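Local structure of heme utilization carrier protein (Escherichia coli O157:H7, 6U9J) at residues D42-V47 and G94-E99; V57-H62 and G72-G77; D49-W54 and L130-G135; S35-P40 and T152-L157; E28-L33 and S118-N123. The protein probably binds heme in the cytosol and carries it within the bacterial pathway of heme uptake and anaerobic heme degradation. All coordinates share one frame; numbering follows the deposited sequence.

In the fold
From the N terminus, residues 28-33, 35-40, 42-47, 49-54 and 57-62 open contacts 5, 4, 1, 3 and 2 in turn. Contact 2 closes first, at 72-77, and lies within the loops of all the others. Contact 1 closes next, at 94-99, inside the loops of contacts 4 and 5. Contact 5 closes at 118-123, contact 3 at 130-135 and contact 4 at 152-157. Contact 3 crosses contacts 1 and 5 and lies within contact 4; contacts 4 and 5 also cross. Together they tie helices 26-31, 44-51 and 144-157 and the three-stranded sheet to the six-stranded antiparallel sheet. All but contact 4 also reach the second subunit.

Contact 1. Residues D42-V47 and G94-E99; sequences DKFDTV and GHIKAE
F44 and A98 are the closest backbone pair, with CA atoms 7.3 Å apart, where the first turn of helix 44-51 meets the chain just past strand 92-96. K43 is the N-cap of that helix, and its O accepts from V47 N at 2.9 Å. On the other segment the chain bends in an inverse gamma turn centred on K97. A weak bond of 2.8 Å from A98 N to I96 O closes it. The turn brings the methyl of A98 under the phenyl ring. A98 CB lies 3.8 Å from the centroid of the F44 ring and only 6° off the ring normal. This is a CH-pi contact over the middle of one face, and all six ring carbons share it almost evenly. F44 CG is anti to the backbone N (chi1 -179°), which carries the ring out from the helix to A98. I96 comes in differently, at the ring edge and near its plane, with CD1 4.3 Å from F44 CZ. No hydrogen bond joins the two segments, so the join is wholly apolar. D45 OD1 lies at the edge of the F44 ring, in its plane, and hydrogen-bonds to H79. F84 of strand 83-86 packs edge-to-face with F44, and W48 of the same helix also meets its ring. Strand 92-96 pairs through H95 and I96 with a strand of the second subunit, so the sheet runs on across the interface.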
# COMPACT_ATOMS: atom_id res chain seq x y z
N ASP A 42 4.47 18.32 -11.23
CA ASP A 42 3.31 18.90 -11.89
C ASP A 42 2.88 18.13 -13.14
O ASP A 42 1.83 18.43 -13.71
CB ASP A 42 3.57 20.36 -12.27
CG ASP A 42 4.65 20.51 -13.32
OD1 ASP A 42 5.67 19.80 -13.25
OD2 ASP A 42 4.48 21.35 -14.24
N LYS A 43 3.66 17.15 -13.58
CA LYS A 43 3.24 16.26 -14.66
C LYS A 43 2.40 15.10 -14.16
O LYS A 43 2.08 14.21 -14.94
CB LYS A 43 4.46 15.73 -15.41
CG LYS A 43 5.28 16.80 -16.10
CD LYS A 43 4.45 17.52 -17.15
CE LYS A 43 5.35 18.10 -18.24
NZ LYS A 43 4.67 19.15 -19.04
N PHE A 44 2.02 15.11 -12.87
CA PHE A 44 1.27 13.99 -12.31
C PHE A 44 0.03 13.65 -13.13
O PHE A 44 -0.20 12.49 -13.47
CB PHE A 44 0.88 14.32 -10.86
CG PHE A 44 0.11 13.21 -10.18
CD1 PHE A 44 -1.28 13.17 -10.25
CD2 PHE A 44 0.78 12.22 -9.49
CE1 PHE A 44 -1.98 12.14 -9.65
CE2 PHE A 44 0.08 11.19 -8.88
CZ PHE A 44 -1.29 11.16 -8.96
N ASP A 45 -0.84 14.64 -13.39
CA ASP A 45 -2.07 14.33 -14.10
C ASP A 45 -1.78 13.75 -15.48
O ASP A 45 -2.45 12.81 -15.91
CB ASP A 45 -2.95 15.57 -14.23
CG ASP A 45 -3.63 15.96 -12.94
OD1 ASP A 45 -3.86 15.08 -12.08
OD2 ASP A 45 -3.97 17.15 -12.80
N THR A 46 -0.82 14.33 -16.21
CA THR A 46 -0.48 13.83 -17.53
C THR A 46 -0.03 12.37 -17.47
O THR A 46 -0.47 11.53 -18.26
CB THR A 46 0.61 14.70 -18.16
OG1 THR A 46 0.08 16.02 -18.39
CG2 THR A 46 1.09 14.12 -19.48
N VAL A 47 0.84 12.05 -16.50
CA VAL A 47 1.35 10.69 -16.38
C VAL A 47 0.23 9.75 -15.94
O VAL A 47 0.01 8.69 -16.54
CB VAL A 47 2.53 10.64 -15.40
CG1 VAL A 47 2.92 9.19 -15.08
CG2 VAL A 47 3.72 11.44 -15.95
N GLY A 94 -8.29 4.36 -3.27
CA GLY A 94 -7.56 5.03 -2.22
C GLY A 94 -7.32 6.48 -2.58
O GLY A 94 -8.07 7.07 -3.36
N HIS A 95 -6.28 7.06 -1.98
CA HIS A 95 -5.97 8.46 -2.22
C HIS A 95 -4.47 8.69 -2.15
O HIS A 95 -3.75 8.00 -1.42
CB HIS A 95 -6.67 9.38 -1.20
CG HIS A 95 -7.94 8.81 -0.66
ND1 HIS A 95 -9.15 8.94 -1.31
CD2 HIS A 95 -8.18 8.07 0.44
CE1 HIS A 95 -10.09 8.32 -0.61
NE2 HIS A 95 -9.52 7.78 0.45
N ILE A 96 -4.02 9.68 -2.92
CA ILE A 96 -2.60 10.03 -3.01
C ILE A 96 -2.47 11.52 -2.70
O ILE A 96 -3.22 12.34 -3.24
CB ILE A 96 -2.02 9.74 -4.40
CG1 ILE A 96 -2.09 8.24 -4.71
CG2 ILE A 96 -0.56 10.21 -4.48
CD1 ILE A 96 -1.93 7.93 -6.18
N LYS A 97 -1.51 11.86 -1.84
CA LYS A 97 -1.20 13.27 -1.62
C LYS A 97 -0.33 13.73 -2.79
O LYS A 97 0.90 13.87 -2.69
CB LYS A 97 -0.52 13.48 -0.27
CG LYS A 97 -1.41 13.17 0.92
CD LYS A 97 -0.67 13.34 2.23
CE LYS A 97 -1.55 12.86 3.38
NZ LYS A 97 -0.79 12.76 4.66
N ALA A 98 -0.98 13.95 -3.93
CA ALA A 98 -0.25 14.19 -5.17
C ALA A 98 0.52 15.50 -5.17
O ALA A 98 1.49 15.63 -5.91
CB ALA A 98 -1.20 14.15 -6.36
N GLU A 99 0.10 16.49 -4.38
CA GLU A 99 0.92 17.69 -4.31
C GLU A 99 2.20 17.50 -3.51
O GLU A 99 3.07 18.37 -3.54
CB GLU A 99 0.13 18.85 -3.70
CG GLU A 99 -1.26 18.97 -4.28
CD GLU A 99 -1.24 19.16 -5.78
OE1 GLU A 99 -2.15 18.61 -6.45
OE2 GLU A 99 -0.35 19.87 -6.29

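Contact 2. Residues V57-H62 and G72-G77; sequences VTTLVH and GELPSG. With PO4 (phosphate ion), chain E.
V57 and G72 form an antiparallel hydrogen-bonded pair at the open end of the hairpin of strands 56-62 and 66-71, where the chain turns a corner toward the smaller sheet. Two backbone bonds close it, and they differ in geometry. G72 N donates to V57 O at 2.9 Å, in the carbonyl plane and almost in line with the C=O bond (159°). V57 N donates to G72 O at 3.0 Å, but from above the carbonyl plane (54° out of it). G72 has backbone angles that suit only a residue without CB, and they let the chain swing away after this pair. V57 CG2 then lies 3.6 Å from G72 O and 4.3 Å from L74 CB. Further along strand 56-62, T59 and L74 cross at about a right angle. There T59 OG1 meets the methyl L74 CD1 at 3.3 Å, a close polar-to-apolar touch. L74 also packs on I132 and W48, and T59 reaches L68 of the second subunit. T58 points away from 72-77. Its OG1, set beside the backbone N (chi1 -56°), makes a weak 3.1 Å bond to O1 of a phosphate ion, probably from the crystallisation liquor. The chemistry is thus split: backbone bonds fix the corner, and side-chain packing of V57 and T59 on L74 lines the inner side, while on the other side the hydroxyls of T58 and S71 bind an anion, the T58 bond only weakly.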
# COMPACT_ATOMS: atom_id res chain seq x y z
N VAL A 57 -1.56 -3.00 -15.44
CA VAL A 57 -0.26 -2.63 -14.89
C VAL A 57 -0.22 -3.09 -13.44
O VAL A 57 -1.22 -3.50 -12.86
CB VAL A 57 0.01 -1.12 -15.01
CG1 VAL A 57 0.07 -0.70 -16.48
CG2 VAL A 57 -1.04 -0.29 -14.25
N THR A 58 0.97 -3.01 -12.83
CA THR A 58 1.14 -3.34 -11.42
C THR A 58 1.51 -2.09 -10.64
O THR A 58 2.57 -1.48 -10.88
CB THR A 58 2.21 -4.41 -11.23
OG1 THR A 58 1.86 -5.57 -11.99
CG2 THR A 58 2.32 -4.78 -9.74
N THR A 59 0.65 -1.71 -9.70
CA THR A 59 0.88 -0.58 -8.81
C THR A 59 1.37 -1.10 -7.47
O THR A 59 0.77 -2.03 -6.92
CB THR A 59 -0.40 0.23 -8.63
OG1 THR A 59 -0.87 0.66 -9.91
CG2 THR A 59 -0.15 1.43 -7.74
N LEU A 60 2.45 -0.53 -6.97
CA LEU A 60 3.13 -1.04 -5.79
C LEU A 60 3.31 0.07 -4.76
O LEU A 60 3.69 1.19 -5.10
CB LEU A 60 4.49 -1.64 -6.19
CG LEU A 60 5.41 -2.26 -5.14
CD1 LEU A 60 6.18 -3.44 -5.73
CD2 LEU A 60 6.36 -1.22 -4.56
N VAL A 61 3.04 -0.25 -3.49
CA VAL A 61 3.42 0.61 -2.38
C VAL A 61 4.27 -0.20 -1.42
O VAL A 61 4.01 -1.38 -1.18
CB VAL A 61 2.18 1.22 -1.68
CG1 VAL A 61 1.33 0.13 -1.05
CG2 VAL A 61 2.62 2.26 -0.65
N HIS A 62 5.31 0.44 -0.88
CA HIS A 62 6.38 -0.21 -0.12
C HIS A 62 6.51 0.51 1.21
O HIS A 62 6.86 1.70 1.25
CB HIS A 62 7.69 -0.14 -0.91
CG HIS A 62 8.76 -1.08 -0.45
ND1 HIS A 62 9.91 -1.30 -1.18
CD2 HIS A 62 8.88 -1.82 0.68
CE1 HIS A 62 10.68 -2.16 -0.54
NE2 HIS A 62 10.08 -2.49 0.59
N GLY A 72 -3.82 -4.74 -12.50
CA GLY A 72 -5.07 -4.40 -13.14
C GLY A 72 -4.99 -3.00 -13.72
O GLY A 72 -3.95 -2.35 -13.67
N GLU A 73 -6.12 -2.55 -14.26
CA GLU A 73 -6.14 -1.23 -14.85
C GLU A 73 -6.00 -0.16 -13.77
O GLU A 73 -6.59 -0.27 -12.69
CB GLU A 73 -7.43 -1.03 -15.64
CG GLU A 73 -7.52 -1.95 -16.84
CD GLU A 73 -8.67 -1.60 -17.77
OE1 GLU A 73 -9.68 -1.05 -17.29
OE2 GLU A 73 -8.56 -1.90 -18.98
N LEU A 74 -5.21 0.87 -14.06
CA LEU A 74 -5.04 1.97 -13.12
C LEU A 74 -6.35 2.75 -13.02
O LEU A 74 -6.88 3.19 -14.04
CB LEU A 74 -3.90 2.89 -13.57
CG LEU A 74 -3.35 3.81 -12.48
CD1 LEU A 74 -2.61 2.99 -11.43
CD2 LEU A 74 -2.46 4.91 -13.07
N PRO A 75 -6.91 2.94 -11.82
CA PRO A 75 -8.15 3.71 -11.70
C PRO A 75 -7.92 5.19 -11.99
O PRO A 75 -6.86 5.74 -11.68
CB PRO A 75 -8.58 3.49 -10.24
CG PRO A 75 -7.35 3.09 -9.52
CD PRO A 75 -6.44 2.42 -10.52
N SER A 76 -8.92 5.81 -12.60
CA SER A 76 -8.92 7.26 -12.73
C SER A 76 -9.12 7.90 -11.36
O SER A 76 -9.50 7.25 -10.38
CB SER A 76 -10.02 7.71 -13.68
OG SER A 76 -11.29 7.61 -13.06
N GLY A 77 -8.86 9.20 -11.28
CA GLY A 77 -9.04 9.90 -10.03
C GLY A 77 -9.40 11.35 -10.23
O GLY A 77 -9.39 11.87 -11.35
P PO4 E . 0.55 -8.11 -14.84
O1 PO4 E . 0.14 -6.73 -14.36
O2 PO4 E . -0.03 -9.16 -13.91
O3 PO4 E . 0.04 -8.34 -16.24
O4 PO4 E . 2.06 -8.24 -14.84

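Contact 3. Residues D49-W54 and L130-G135; sequences DTVCEW and LKIFLG
W54 N donates to V51 O at 3.0 Å and closes a type I beta turn from V51 to W54. The turn brings two apolar side chains, V51 and W54, to the strand opposite. They meet I132 and L134, whose CA atoms each lie 8.9 Å from those of their partners V51 and W54. V51 and I132 reach toward each other tip to tip, with V51 CG1 4.2 Å from I132 CG2. In both residues the touching methyl is anti to its own backbone N, V51 with chi1 177°. W54 and L134 meet more closely. The methyl L134 CD2 sits 3.6 Å from both W54 CE3 and W54 CZ3, so it touches the benzo part of the indole, in an oblique approach. The indole is folded back on its own turn: V51 CA lies 3.8 Å above its plane, toward the rim. Backing and partner together limit how the ring can turn.

Here the C-terminal part of helix 44-51 and the turn after it are set against strand 128-133, an inner strand of the six-stranded antiparallel sheet. I132 is flanked in that sheet by strands 56-62 and 114-122; it packs on V57 and T59 and pairs through its backbone with I119.

No hydrogen bond runs directly between the two segments. Q146 of helix 144-157 links them instead: its OE1 accepts from G135 N, and its NE2 makes a weak bond to W54 O. A149 and L153 of the same helix lie against the W54 indole, and V147 against L134.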
# COMPACT_ATOMS: atom_id res chain seq x y z
N ASP A 49 -3.13 9.99 -16.04
CA ASP A 49 -4.19 9.80 -17.02
C ASP A 49 -3.72 8.98 -18.23
O ASP A 49 -4.52 8.27 -18.85
CB ASP A 49 -4.73 11.16 -17.47
CG ASP A 49 -5.52 11.87 -16.38
OD1 ASP A 49 -5.80 11.26 -15.32
OD2 ASP A 49 -5.83 13.06 -16.57
N THR A 50 -2.43 9.07 -18.57
CA THR A 50 -1.89 8.29 -19.68
C THR A 50 -1.83 6.80 -19.33
O THR A 50 -2.28 5.96 -20.11
CB THR A 50 -0.51 8.82 -20.07
OG1 THR A 50 -0.65 10.15 -20.58
CG2 THR A 50 0.12 7.96 -21.16
N VAL A 51 -1.34 6.48 -18.14
CA VAL A 51 -1.20 5.07 -17.73
C VAL A 51 -2.57 4.41 -17.60
O VAL A 51 -2.71 3.20 -17.81
CB VAL A 51 -0.40 4.98 -16.42
CG1 VAL A 51 -0.28 3.53 -15.90
CG2 VAL A 51 0.98 5.58 -16.61
N CYS A 52 -3.60 5.20 -17.27
CA CYS A 52 -4.96 4.67 -17.17
C CYS A 52 -5.45 4.05 -18.47
O CYS A 52 -6.45 3.33 -18.46
CB CYS A 52 -5.92 5.79 -16.76
SG CYS A 52 -5.83 6.26 -15.01
N GLU A 53 -4.77 4.32 -19.59
CA GLU A 53 -5.20 3.78 -20.87
C GLU A 53 -4.43 2.54 -21.30
O GLU A 53 -4.75 1.96 -22.34
CB GLU A 53 -5.06 4.85 -21.95
CG GLU A 53 -5.84 6.10 -21.61
CD GLU A 53 -5.80 7.13 -22.71
OE1 GLU A 53 -6.89 7.56 -23.17
OE2 GLU A 53 -4.68 7.51 -23.12
N TRP A 54 -3.44 2.10 -20.51
CA TRP A 54 -2.47 1.12 -20.97
C TRP A 54 -2.89 -0.33 -20.74
O TRP A 54 -2.17 -1.24 -21.20
CB TRP A 54 -1.13 1.34 -20.26
CG TRP A 54 -0.38 2.55 -20.70
CD1 TRP A 54 -0.74 3.44 -21.68
CD2 TRP A 54 0.87 3.00 -20.18
NE1 TRP A 54 0.22 4.42 -21.79
CE2 TRP A 54 1.22 4.17 -20.89
CE3 TRP A 54 1.74 2.52 -19.19
CZ2 TRP A 54 2.41 4.87 -20.63
CZ3 TRP A 54 2.91 3.22 -18.93
CH2 TRP A 54 3.23 4.39 -19.65
N LEU A 130 5.28 5.85 -4.54
CA LEU A 130 4.44 4.92 -5.28
C LEU A 130 5.24 4.47 -6.49
O LEU A 130 6.08 5.23 -6.98
CB LEU A 130 3.13 5.59 -5.73
CG LEU A 130 2.06 4.64 -6.22
CD1 LEU A 130 1.47 3.84 -5.07
CD2 LEU A 130 0.97 5.43 -6.95
N LYS A 131 5.00 3.24 -6.94
CA LYS A 131 5.63 2.73 -8.16
C LYS A 131 4.57 2.07 -9.03
O LYS A 131 3.64 1.44 -8.52
CB LYS A 131 6.74 1.70 -7.84
CG LYS A 131 7.89 2.25 -7.01
CD LYS A 131 9.03 1.24 -6.91
CE LYS A 131 10.16 1.76 -6.03
NZ LYS A 131 11.32 0.82 -6.06
N ILE A 132 4.70 2.23 -10.34
CA ILE A 132 3.89 1.49 -11.31
C ILE A 132 4.84 0.75 -12.23
O ILE A 132 5.77 1.36 -12.78
CB ILE A 132 2.96 2.40 -12.12
CG1 ILE A 132 2.00 3.14 -11.19
CG2 ILE A 132 2.18 1.58 -13.14
CD1 ILE A 132 1.22 4.23 -11.91
N PHE A 133 4.62 -0.55 -12.41
CA PHE A 133 5.42 -1.40 -13.29
C PHE A 133 4.59 -1.89 -14.46
O PHE A 133 3.42 -2.23 -14.29
CB PHE A 133 5.97 -2.61 -12.53
CG PHE A 133 7.00 -2.27 -11.51
CD1 PHE A 133 6.63 -1.94 -10.21
CD2 PHE A 133 8.35 -2.28 -11.84
CE1 PHE A 133 7.59 -1.62 -9.26
CE2 PHE A 133 9.32 -1.96 -10.89
CZ PHE A 133 8.94 -1.63 -9.60
N LEU A 134 5.20 -1.99 -15.64
CA LEU A 134 4.45 -2.49 -16.78
C LEU A 134 4.10 -3.96 -16.60
O LEU A 134 4.79 -4.71 -15.89
CB LEU A 134 5.26 -2.34 -18.06
CG LEU A 134 5.36 -0.95 -18.65
CD1 LEU A 134 5.84 -1.04 -20.10
CD2 LEU A 134 4.03 -0.23 -18.58
N GLY A 135 3.00 -4.37 -17.25
CA GLY A 135 2.52 -5.74 -17.14
C GLY A 135 3.31 -6.73 -17.97
O GLY A 135 4.15 -6.39 -18.81

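Contact 4. Residues S35-P40 and T152-L157; sequences SSTVVP and TLAASL
V39 and L157 pack the C-terminal helix 144-157 against strand 36-40, an outermost strand of the six-stranded antiparallel sheet within this chain. The axes of strand 36-40 and helix segment 152-157 pass 9.2 Å apart at 53°. The tight part lies at the buried end. There V39 CG1 touches L157 CB at 3.9 Å, and the two side chains cross at about a right angle. With CG anti to the carbonyl carbon (chi1 -71°), the rest of the L157 side chain runs on past V39, to V47 of helix 44-51 and L106 of the neighbouring strand 103-111. The looser part lies around T37 and A154, both partly exposed. T37 OG1 is 4.3 Å from A154 CB, and T37 CG2 is 4.5 Å from L157 CB. No hydrogen bond crosses the contact, although the two backbones come nearest here, with T37 CA 6.7 Å from A154 CA. A155 points away from the strand. S156 binds within its own helix: L153 O accepts both L157 N at 2.8 Å and S156 OG at 2.8 Å, the hydroxyl tilted 22° from the carbonyl plane.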
# COMPACT_ATOMS: atom_id res chain seq x y z
N SER A 35 19.28 5.06 -18.46
CA SER A 35 18.01 5.15 -19.18
C SER A 35 16.91 5.60 -18.23
O SER A 35 16.12 4.77 -17.75
CB SER A 35 17.67 3.82 -19.83
OG SER A 35 16.48 3.92 -20.60
N SER A 36 16.84 6.91 -17.97
CA SER A 36 15.78 7.46 -17.14
C SER A 36 15.38 8.84 -17.64
O SER A 36 16.21 9.62 -18.12
CB SER A 36 16.19 7.56 -15.67
OG SER A 36 17.24 8.50 -15.49
N THR A 37 14.09 9.15 -17.48
CA THR A 37 13.52 10.47 -17.75
C THR A 37 12.90 10.96 -16.46
O THR A 37 12.06 10.27 -15.88
CB THR A 37 12.47 10.37 -18.86
OG1 THR A 37 13.08 9.88 -20.06
CG2 THR A 37 11.84 11.74 -19.15
N VAL A 38 13.32 12.13 -15.98
CA VAL A 38 12.85 12.69 -14.72
C VAL A 38 12.15 14.01 -15.01
O VAL A 38 12.71 14.88 -15.68
CB VAL A 38 14.01 12.89 -13.72
CG1 VAL A 38 13.50 13.48 -12.42
CG2 VAL A 38 14.72 11.56 -13.47
N VAL A 39 10.93 14.15 -14.50
CA VAL A 39 10.16 15.39 -14.69
C VAL A 39 9.65 15.87 -13.35
O VAL A 39 9.62 15.12 -12.35
CB VAL A 39 9.00 15.19 -15.68
CG1 VAL A 39 9.51 14.73 -17.04
CG2 VAL A 39 7.95 14.23 -15.10
N PRO A 40 9.22 17.13 -13.27
CA PRO A 40 8.63 17.62 -12.02
C PRO A 40 7.27 16.99 -11.76
O PRO A 40 6.58 16.50 -12.66
CB PRO A 40 8.51 19.13 -12.24
CG PRO A 40 9.44 19.44 -13.35
CD PRO A 40 9.44 18.23 -14.23
N THR A 152 6.30 6.20 -25.89
CA THR A 152 5.61 7.40 -26.38
C THR A 152 5.46 8.44 -25.28
O THR A 152 5.67 9.64 -25.51
CB THR A 152 4.26 7.00 -26.96
OG1 THR A 152 4.47 6.18 -28.12
CG2 THR A 152 3.45 8.22 -27.38
N LEU A 153 5.11 8.01 -24.07
CA LEU A 153 4.97 8.96 -22.97
C LEU A 153 6.32 9.58 -22.60
O LEU A 153 6.42 10.79 -22.39
CB LEU A 153 4.36 8.28 -21.75
CG LEU A 153 4.32 9.08 -20.44
CD1 LEU A 153 3.52 10.40 -20.56
CD2 LEU A 153 3.75 8.21 -19.32
N ALA A 154 7.38 8.77 -22.56
CA ALA A 154 8.68 9.32 -22.22
C ALA A 154 9.11 10.37 -23.24
O ALA A 154 9.66 11.42 -22.86
CB ALA A 154 9.72 8.20 -22.14
N ALA A 155 8.86 10.12 -24.52
CA ALA A 155 9.22 11.10 -25.55
C ALA A 155 8.42 12.38 -25.39
O ALA A 155 8.95 13.48 -25.55
CB ALA A 155 9.01 10.50 -26.94
N SER A 156 7.13 12.25 -25.06
CA SER A 156 6.30 13.43 -24.88
C SER A 156 6.69 14.18 -23.62
O SER A 156 6.63 15.41 -23.60
CB SER A 156 4.84 13.00 -24.84
OG SER A 156 4.50 12.44 -23.60
N LEU A 157 7.11 13.49 -22.56
CA LEU A 157 7.56 14.21 -21.37
C LEU A 157 8.83 15.00 -21.66
O LEU A 157 9.13 15.97 -20.95
CB LEU A 157 7.78 13.25 -20.21
CG LEU A 157 6.51 12.67 -19.60
CD1 LEU A 157 6.85 11.62 -18.57
CD2 LEU A 157 5.63 13.76 -18.99

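Contact 5. Residues E28-L33 and S118-N123; sequences EVVRNL and SILFFN
V30 carries this contact from the helix side, meeting L120 and F122, and one methyl does the work. With chi1 at 163°, CG1 is anti to the backbone N and CG2 is anti to the carbonyl carbon. CG2 meets two side chains of the strand. It lies 4.0 Å from F122 CZ, coming at the edge of the ring near its plane, and 4.1 Å from L120 CD2. In F122, CG is anti to the carbonyl carbon, and chi2 of 89° turns the ring plane at right angles to the plane of CA, CB and CG; CZ, at the far end of the ring, meets the methyl. L120 has chi1 at -93°, away from the staggered values; in this conformation CD2 lies beside the same valine methyl.

The contact seats helix 26-31, in the N-terminal group of helices, on the six-stranded antiparallel sheet. Side chains of strand 114-122 alternate: L120 and F122 face this helix, while I119 and F121 face V47 of helix 44-51. A105 and I107 of strand 103-111 also touch V30, and L15 of helix 15-22 packs on it.

Two residues beyond V30, N32 folds its amide back, and ND2 donates to E28 O at 2.7 Å, tilted from the carbonyl plane. N32 N donates to V29 O at 3.0 Å, and L33 N to V30 O at 3.2 Å. V30 O also accepts from S36 OG, which links helix 26-31 to strand 36-40.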
# COMPACT_ATOMS: atom_id res chain seq x y z
N GLU A 28 18.43 10.71 -6.61
CA GLU A 28 19.75 10.98 -7.17
C GLU A 28 20.30 9.76 -7.91
O GLU A 28 20.94 9.91 -8.95
CB GLU A 28 20.72 11.43 -6.08
CG GLU A 28 21.97 12.10 -6.64
CD GLU A 28 21.65 13.42 -7.33
OE1 GLU A 28 22.32 13.74 -8.34
OE2 GLU A 28 20.74 14.14 -6.87
N VAL A 29 20.04 8.56 -7.40
CA VAL A 29 20.43 7.35 -8.13
C VAL A 29 19.71 7.28 -9.47
O VAL A 29 20.32 7.03 -10.52
CB VAL A 29 20.15 6.10 -7.29
CG1 VAL A 29 20.36 4.82 -8.12
CG2 VAL A 29 21.02 6.09 -6.05
N VAL A 30 18.40 7.52 -9.46
CA VAL A 30 17.63 7.39 -10.69
C VAL A 30 18.11 8.39 -11.74
O VAL A 30 18.15 8.09 -12.93
CB VAL A 30 16.13 7.55 -10.38
CG1 VAL A 30 15.35 7.83 -11.65
CG2 VAL A 30 15.61 6.27 -9.72
N ARG A 31 18.46 9.61 -11.31
CA ARG A 31 18.95 10.62 -12.24
C ARG A 31 20.20 10.16 -12.97
O ARG A 31 20.43 10.54 -14.12
CB ARG A 31 19.25 11.92 -11.51
CG ARG A 31 18.04 12.68 -11.03
CD ARG A 31 18.48 14.04 -10.52
NE ARG A 31 17.39 14.78 -9.92
CZ ARG A 31 16.52 15.51 -10.61
NH1 ARG A 31 15.56 16.16 -9.97
NH2 ARG A 31 16.61 15.60 -11.93
N ASN A 32 21.03 9.35 -12.31
CA ASN A 32 22.31 8.93 -12.85
C ASN A 32 22.24 7.60 -13.58
O ASN A 32 23.27 7.10 -14.03
CB ASN A 32 23.34 8.86 -11.72
CG ASN A 32 23.76 10.24 -11.26
OD1 ASN A 32 24.56 10.90 -11.93
ND2 ASN A 32 23.23 10.68 -10.13
N LEU A 33 21.05 7.03 -13.73
CA LEU A 33 20.87 5.83 -14.53
C LEU A 33 21.14 6.12 -16.01
O LEU A 33 20.97 7.25 -16.47
CB LEU A 33 19.45 5.28 -14.36
CG LEU A 33 19.13 4.58 -13.05
CD1 LEU A 33 17.65 4.27 -12.96
CD2 LEU A 33 19.97 3.31 -12.90
N SER A 118 9.36 1.07 -15.48
CA SER A 118 8.65 1.50 -14.29
C SER A 118 8.47 3.01 -14.28
O SER A 118 9.21 3.77 -14.92
CB SER A 118 9.41 1.08 -13.02
OG SER A 118 10.68 1.69 -12.95
N ILE A 119 7.46 3.44 -13.52
CA ILE A 119 7.23 4.85 -13.20
C ILE A 119 7.34 5.00 -11.69
O ILE A 119 6.65 4.29 -10.95
CB ILE A 119 5.85 5.30 -13.69
CG1 ILE A 119 5.75 5.08 -15.19
CG2 ILE A 119 5.58 6.78 -13.32
CD1 ILE A 119 4.37 5.22 -15.73
N LEU A 120 8.21 5.89 -11.24
CA LEU A 120 8.43 6.15 -9.82
C LEU A 120 7.92 7.54 -9.50
O LEU A 120 8.25 8.50 -10.20
CB LEU A 120 9.91 6.04 -9.45
CG LEU A 120 10.39 4.69 -8.95
CD1 LEU A 120 10.01 3.60 -9.94
CD2 LEU A 120 11.90 4.73 -8.76
N PHE A 121 7.13 7.64 -8.44
CA PHE A 121 6.66 8.92 -7.93
C PHE A 121 7.44 9.23 -6.67
O PHE A 121 7.48 8.41 -5.75
CB PHE A 121 5.16 8.87 -7.61
CG PHE A 121 4.29 8.55 -8.80
CD1 PHE A 121 4.13 7.24 -9.24
CD2 PHE A 121 3.61 9.56 -9.48
CE1 PHE A 121 3.33 6.94 -10.33
CE2 PHE A 121 2.81 9.28 -10.56
CZ PHE A 121 2.66 7.96 -11.00
N PHE A 122 8.08 10.40 -6.63
CA PHE A 122 8.96 10.78 -5.53
C PHE A 122 8.35 11.84 -4.63
O PHE A 122 7.69 12.77 -5.10
CB PHE A 122 10.29 11.33 -6.06
CG PHE A 122 11.12 10.32 -6.77
CD1 PHE A 122 10.96 10.12 -8.13
CD2 PHE A 122 12.04 9.57 -6.08
CE1 PHE A 122 11.74 9.18 -8.80
CE2 PHE A 122 12.82 8.63 -6.73
CZ PHE A 122 12.66 8.44 -8.10
N ASN A 123 8.65 11.74 -3.33
CA ASN A 123 8.30 12.80 -2.39
C ASN A 123 9.45 13.81 -2.32
O ASN A 123 10.47 13.69 -3.00
CB ASN A 123 7.95 12.21 -1.02
CG ASN A 123 9.10 11.44 -0.38
OD1 ASN A 123 10.27 11.75 -0.58
ND2 ASN A 123 8.75 10.43 0.40